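Long-range contacts in putative nucleotide-diphospho-sugar transferase (Desulfovibrio desulfuricans subsp. desulfuricans, PDB 3CGX), which is of unproven activity but probably binds a nucleotide-diphospho-sugar and transfers its sugar to an acceptor: residues E89-A94 with D156-I161; S5-F10 with V107-D112. All blocks are in the same frame, centred on the assembly; numbering follows the deposited sequence.

Interaction 1. Residues E89-A94 with D156-I161; sequences ERMKHA and DVFDGI
K92 on a turn of helix 87-100 faces F158, the last residue of a short 3-10 segment, with their CA atoms 6.4 Å apart; the chain of 156-161 turns out of that segment just after F158, and D159 N is bonded back to D156 O. CG of F158 stands anti to its own carbonyl carbon (chi1 -62°), and the ring lies with one face against the helix. M91 CB and the backbone N of K92 lie over that face, M91 CB in a CH-pi contact 4.2 Å from the F158 ring centroid and the N toward the rim, while K92 CB passes beyond the rim, 3.7 Å from F158 CD2. V157 CG2 covers the opposite face of the ring, which is therefore held between helix and its own neighbour. The selenium of selenomethionine M91 approaches the F158 ring obliquely, a Met-aromatic contact with SE 5.4 Å from the centroid; the M91 CE methyl lies closer, 4.0 Å from F158 CD1. In the fold, this contact joins the helix that precedes strand 105-109 to the long loop between strand 143-149 and helix 169-178; Y143 of that strand also touches both M91 and F158. A salt-bridge network lies beside the aromatic packing. The K92 chain slides past F158 and bends at chi3 (-59°), carrying NZ to D159 OD1 in a salt bridge whose very short 2.5 Å length is doubtful. NZ also makes a weak bond to E89 OE2 at 3.3 Å, one helical turn back. The carboxylates of E89 and D159 are close, OE2 to OD1 3.5 Å, with planes 28° apart; the lysine ammonium shared between them probably offsets the repulsion of these like charges.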
loop_
_atom_site.group_PDB
_atom_site.type_symbol
_atom_site.label_atom_id
_atom_site.label_comp_id
_atom_site.label_asym_id
_atom_site.label_seq_id
_atom_site.Cartn_x
_atom_site.Cartn_y
_atom_site.Cartn_z
ATOM N N GLU A 89 12.940 -2.255 8.031
ATOM C CA GLU A 89 14.164 -1.805 7.337
ATOM C C GLU A 89 13.874 -1.364 5.892
ATOM O O GLU A 89 14.404 -0.359 5.417
ATOM C CB GLU A 89 15.286 -2.874 7.360
ATOM C CG GLU A 89 15.848 -3.108 8.785
ATOM C CD GLU A 89 16.197 -1.792 9.516
ATOM O OE1 GLU A 89 17.241 -1.184 9.187
ATOM O OE2 GLU A 89 15.418 -1.367 10.419
ATOM N N ARG A 90 13.010 -2.107 5.223
ATOM C CA ARG A 90 12.645 -1.796 3.815
ATOM C C ARG A 90 11.959 -0.434 3.729
ATOM O O ARG A 90 12.272 0.372 2.862
ATOM C CB ARG A 90 11.779 -2.918 3.225
ATOM C CG ARG A 90 12.590 -4.177 3.016
ATOM C CD ARG A 90 11.794 -5.407 2.705
ATOM N NE ARG A 90 12.761 -6.489 2.460
ATOM C CZ ARG A 90 12.446 -7.709 2.040
ATOM N NH1 ARG A 90 11.199 -8.023 1.788
ATOM N NH2 ARG A 90 13.389 -8.625 1.874
HETATM N N MSE A 91 11.053 -0.157 4.665
HETATM C CA MSE A 91 10.352 1.128 4.689
HETATM C C MSE A 91 11.276 2.276 5.062
HETATM O O MSE A 91 11.271 3.333 4.437
HETATM C CB MSE A 91 9.167 1.087 5.652
HETATM C CG MSE A 91 8.068 0.186 5.146
HETATM SE SE MSE A 91 6.333 0.223 6.091
HETATM C CE MSE A 91 6.886 -0.618 7.766
ATOM N N LYS A 92 12.056 2.076 6.112
ATOM C CA LYS A 92 13.039 3.079 6.538
ATOM C C LYS A 92 13.985 3.462 5.409
ATOM O O LYS A 92 14.215 4.656 5.128
ATOM C CB LYS A 92 13.886 2.545 7.708
ATOM C CG LYS A 92 14.749 3.600 8.327
ATOM C CD LYS A 92 15.812 2.979 9.191
ATOM C CE LYS A 92 15.250 2.137 10.300
ATOM N NZ LYS A 92 16.405 1.648 11.204
ATOM N N HIS A 93 14.509 2.447 4.721
ATOM C CA HIS A 93 15.444 2.696 3.619
ATOM C C HIS A 93 14.808 3.446 2.427
ATOM O O HIS A 93 15.399 4.379 1.856
ATOM C CB HIS A 93 16.091 1.393 3.168
ATOM C CG HIS A 93 16.957 0.770 4.221
ATOM N ND1 HIS A 93 17.215 -0.588 4.282
ATOM C CD2 HIS A 93 17.578 1.320 5.299
ATOM C CE1 HIS A 93 17.995 -0.838 5.323
ATOM N NE2 HIS A 93 18.216 0.299 5.966
ATOM N N ALA A 94 13.576 3.092 2.098
ATOM C CA ALA A 94 12.895 3.720 0.957
ATOM C C ALA A 94 12.585 5.210 1.276
ATOM O O ALA A 94 12.815 6.121 0.474
ATOM C CB ALA A 94 11.625 2.938 0.592
ATOM N N ASP A 156 13.571 5.979 13.542
ATOM C CA ASP A 156 13.450 5.138 14.732
ATOM C C ASP A 156 12.054 4.511 14.873
ATOM O O ASP A 156 11.885 3.477 15.535
ATOM C CB ASP A 156 13.766 5.948 15.992
ATOM C CG ASP A 156 15.259 6.172 16.179
ATOM O OD1 ASP A 156 16.059 5.898 15.249
ATOM O OD2 ASP A 156 15.634 6.613 17.279
ATOM N N VAL A 157 11.033 5.108 14.258
ATOM C CA VAL A 157 9.673 4.501 14.357
ATOM C C VAL A 157 9.620 3.141 13.684
ATOM O O VAL A 157 8.672 2.384 13.884
ATOM C CB VAL A 157 8.534 5.385 13.781
ATOM C CG1 VAL A 157 8.618 6.789 14.420
ATOM C CG2 VAL A 157 8.588 5.410 12.253
ATOM N N PHE A 158 10.643 2.803 12.900
ATOM C CA PHE A 158 10.648 1.499 12.207
ATOM C C PHE A 158 11.473 0.483 13.000
ATOM O O PHE A 158 11.515 -0.689 12.685
ATOM C CB PHE A 158 11.187 1.612 10.788
ATOM C CG PHE A 158 10.368 2.516 9.902
ATOM C CD1 PHE A 158 9.101 2.148 9.529
ATOM C CD2 PHE A 158 10.863 3.752 9.472
ATOM C CE1 PHE A 158 8.354 2.984 8.723
ATOM C CE2 PHE A 158 10.119 4.568 8.689
ATOM C CZ PHE A 158 8.854 4.180 8.317
ATOM N N ASP A 159 12.106 0.959 14.049
ATOM C CA ASP A 159 13.025 0.119 14.811
ATOM C C ASP A 159 12.345 -0.543 15.983
ATOM O O ASP A 159 11.586 0.070 16.733
ATOM C CB ASP A 159 14.230 0.923 15.303
ATOM C CG ASP A 159 15.126 1.369 14.182
ATOM O OD1 ASP A 159 15.006 0.831 13.065
ATOM O OD2 ASP A 159 15.977 2.253 14.410
ATOM N N GLY A 160 12.647 -1.818 16.139
ATOM C CA GLY A 160 12.202 -2.547 17.302
ATOM C C GLY A 160 10.750 -2.920 17.219
ATOM O O GLY A 160 10.133 -3.211 18.236
ATOM N N ILE A 161 10.189 -2.885 16.016
ATOM C CA ILE A 161 8.820 -3.357 15.838
ATOM C C ILE A 161 8.904 -4.859 15.607
ATOM O O ILE A 161 9.826 -5.361 14.973
ATOM C CB ILE A 161 8.000 -2.638 14.706
ATOM C CG1 ILE A 161 7.092 -1.530 15.275
ATOM C CG2 ILE A 161 7.043 -3.632 14.049
ATOM C CD1 ILE A 161 7.732 -0.232 15.732
#

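Interaction 2. Residues S5-F10 with V107-D112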
loop_
_atom_site.group_PDB
_atom_site.type_symbol
_atom_site.label_atom_id
_atom_site.label_comp_id
_atom_site.label_asym_id
_atom_site.label_seq_id
_atom_site.Cartn_x
_atom_site.Cartn_y
_atom_site.Cartn_z
ATOM N N SER A 5 6.820 16.439 -3.417
ATOM C CA SER A 5 6.173 15.288 -2.781
ATOM C C SER A 5 6.497 14.009 -3.508
ATOM O O SER A 5 6.596 13.989 -4.731
ATOM C CB SER A 5 4.652 15.441 -2.826
ATOM O OG SER A 5 4.212 16.406 -1.902
ATOM N N CYS A 6 6.623 12.943 -2.750
ATOM C CA CYS A 6 6.845 11.631 -3.330
ATOM C C CYS A 6 5.953 10.571 -2.680
ATOM O O CYS A 6 5.724 10.587 -1.477
ATOM C CB CYS A 6 8.324 11.209 -3.204
ATOM S SG CYS A 6 8.678 9.760 -4.300
ATOM N N ILE A 7 5.422 9.685 -3.515
ATOM C CA ILE A 7 4.640 8.516 -3.068
ATOM C C ILE A 7 5.461 7.259 -3.295
ATOM O O ILE A 7 5.923 7.004 -4.416
ATOM C CB ILE A 7 3.312 8.335 -3.822
ATOM C CG1 ILE A 7 2.391 9.551 -3.672
ATOM C CG2 ILE A 7 2.619 7.044 -3.392
ATOM C CD1 ILE A 7 1.381 9.657 -4.859
ATOM N N LEU A 8 5.721 6.536 -2.212
ATOM C CA LEU A 8 6.394 5.245 -2.282
ATOM C C LEU A 8 5.335 4.162 -2.172
ATOM O O LEU A 8 4.656 4.022 -1.144
ATOM C CB LEU A 8 7.410 5.082 -1.184
ATOM C CG LEU A 8 8.409 6.211 -1.002
ATOM C CD1 LEU A 8 9.294 6.006 0.257
ATOM C CD2 LEU A 8 9.227 6.423 -2.306
ATOM N N PHE A 9 5.235 3.394 -3.241
ATOM C CA PHE A 9 4.170 2.397 -3.439
ATOM C C PHE A 9 4.756 0.984 -3.394
ATOM O O PHE A 9 5.472 0.566 -4.260
ATOM C CB PHE A 9 3.427 2.725 -4.733
ATOM C CG PHE A 9 2.227 1.826 -5.049
ATOM C CD1 PHE A 9 1.301 1.480 -4.065
ATOM C CD2 PHE A 9 1.979 1.401 -6.351
ATOM C CE1 PHE A 9 0.159 0.733 -4.385
ATOM C CE2 PHE A 9 0.823 0.613 -6.644
ATOM C CZ PHE A 9 -0.050 0.276 -5.633
ATOM N N PHE A 10 4.464 0.284 -2.307
ATOM C CA PHE A 10 5.038 -1.026 -2.010
ATOM C C PHE A 10 4.186 -2.130 -2.594
ATOM O O PHE A 10 2.989 -2.258 -2.295
ATOM C CB PHE A 10 5.216 -1.187 -0.475
ATOM C CG PHE A 10 6.534 -0.713 0.057
ATOM C CD1 PHE A 10 7.117 0.470 -0.381
ATOM C CD2 PHE A 10 7.194 -1.447 1.064
ATOM C CE1 PHE A 10 8.347 0.853 0.092
ATOM C CE2 PHE A 10 8.401 -1.024 1.581
ATOM C CZ PHE A 10 8.988 0.108 1.100
ATOM N N VAL A 107 5.029 10.000 1.380
ATOM C CA VAL A 107 4.104 9.006 1.927
ATOM C C VAL A 107 4.444 7.630 1.347
ATOM O O VAL A 107 4.797 7.482 0.174
ATOM C CB VAL A 107 2.570 9.365 1.726
ATOM C CG1 VAL A 107 2.218 10.744 2.398
ATOM C CG2 VAL A 107 2.227 9.379 0.313
ATOM N N LEU A 108 4.384 6.629 2.210
ATOM C CA LEU A 108 4.628 5.246 1.811
ATOM C C LEU A 108 3.341 4.452 2.081
ATOM O O LEU A 108 2.772 4.498 3.155
ATOM C CB LEU A 108 5.857 4.698 2.555
ATOM C CG LEU A 108 6.406 3.289 2.284
ATOM C CD1 LEU A 108 7.854 3.178 2.857
ATOM C CD2 LEU A 108 5.510 2.242 2.875
HETATM N N MSE A 109 2.879 3.717 1.086
HETATM C CA MSE A 109 1.687 2.942 1.241
HETATM C C MSE A 109 1.774 1.615 0.574
HETATM O O MSE A 109 2.561 1.422 -0.354
HETATM C CB MSE A 109 0.536 3.727 0.641
HETATM C CG MSE A 109 0.583 3.874 -0.857
HETATM SE SE MSE A 109 -0.806 5.221 -1.374
HETATM C CE MSE A 109 -2.389 4.249 -0.886
ATOM N N GLY A 110 0.931 0.708 1.037
ATOM C CA GLY A 110 0.885 -0.638 0.499
ATOM C C GLY A 110 -0.098 -0.799 -0.653
ATOM O O GLY A 110 -0.758 0.150 -1.092
ATOM N N SER A 111 -0.212 -2.029 -1.123
ATOM C CA SER A 111 -0.967 -2.283 -2.333
ATOM C C SER A 111 -2.126 -3.264 -2.141
ATOM O O SER A 111 -2.578 -3.888 -3.111
ATOM C CB SER A 111 -0.010 -2.845 -3.409
ATOM O OG SER A 111 0.867 -3.798 -2.884
ATOM N N ASP A 112 -2.601 -3.355 -0.907
ATOM C CA ASP A 112 -3.689 -4.293 -0.525
ATOM C C ASP A 112 -5.019 -3.591 -0.264
ATOM O O ASP A 112 -5.921 -4.197 0.295
ATOM C CB ASP A 112 -3.294 -5.054 0.776
ATOM C CG ASP A 112 -2.071 -5.907 0.583
ATOM O OD1 ASP A 112 -2.065 -6.774 -0.330
ATOM O OD2 ASP A 112 -1.074 -5.636 1.268
HETATM O O HOH W 1 1.415 -3.882 0.191
#
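Four backbone hydrogen bonds join S5-F10 to V107-D112 as parallel neighbours, the short strand axes 4.7 Å apart and 17° from exact alignment. V107 N donates to C6 O, L8 N to V107 O, M109 N to L8 O and F10 N to M109 O. L108 CA adds a CA-H...O contact, 3.2 Å from L8 O. One side-chain bond extends the pairing beyond M109: S111 OG donates to F10 O at 2.7 Å, in the carbonyl plane and on a lone pair. With OG between the backbone N and the carbonyl carbon (chi1 43°), the hydroxyl is turned to that acceptor. Water 1 accepts from S111 N, donates to D112 OD2 and reaches F10 O weakly. Apolar contacts divide between the two faces of the sheet. On one, I7 CG1 lies beside V107 CG2, and F9 CD1 is 4.1 Å from CG of selenomethionine M109; the F9 ring turns its edge to G110 O, in plane and 3.5 Å from CE1. G110 O is buried and has no hydrogen-bonding partner in the model. On the other face L8 CB meets L108 CG, and the F10 ring receives L108 CD2 over its centre, a CH-pi contact 11° off the ring normal, while L108 CD1 comes 3.6 Å from F10 CE1. These are two central strands of a mixed sheet consistent with a Rossmann-like GT-A fold. Strand 53-58 pairs with the far edge of 5-11; L125 of helix 118-127 touches I7 and V107, V121 touches M109, and M43 of helix 29-47 packs on F9 and M109.

How the interactions relate
The centres of the two contacts lie about 14 Å apart, interaction 2 about 6 Å from the centre of the molecule and interaction 1 about 16 Å from it. Helix 87-100 connects them in space: M91 packs on F10 and L108, and A94 O meets L8, so the helix covers the sheet face bearing L8, F10 and L108 while also holding the 156-161 loop. Along the chain the order is 5-10, 89-94, 107-112, 156-161, with the segments of the two contacts alternating and helix 87-100 followed directly by strand 105-109. Consistent with a GT-A-type fold, this helix is the crossover between parallel strands 78-81 and 105-109.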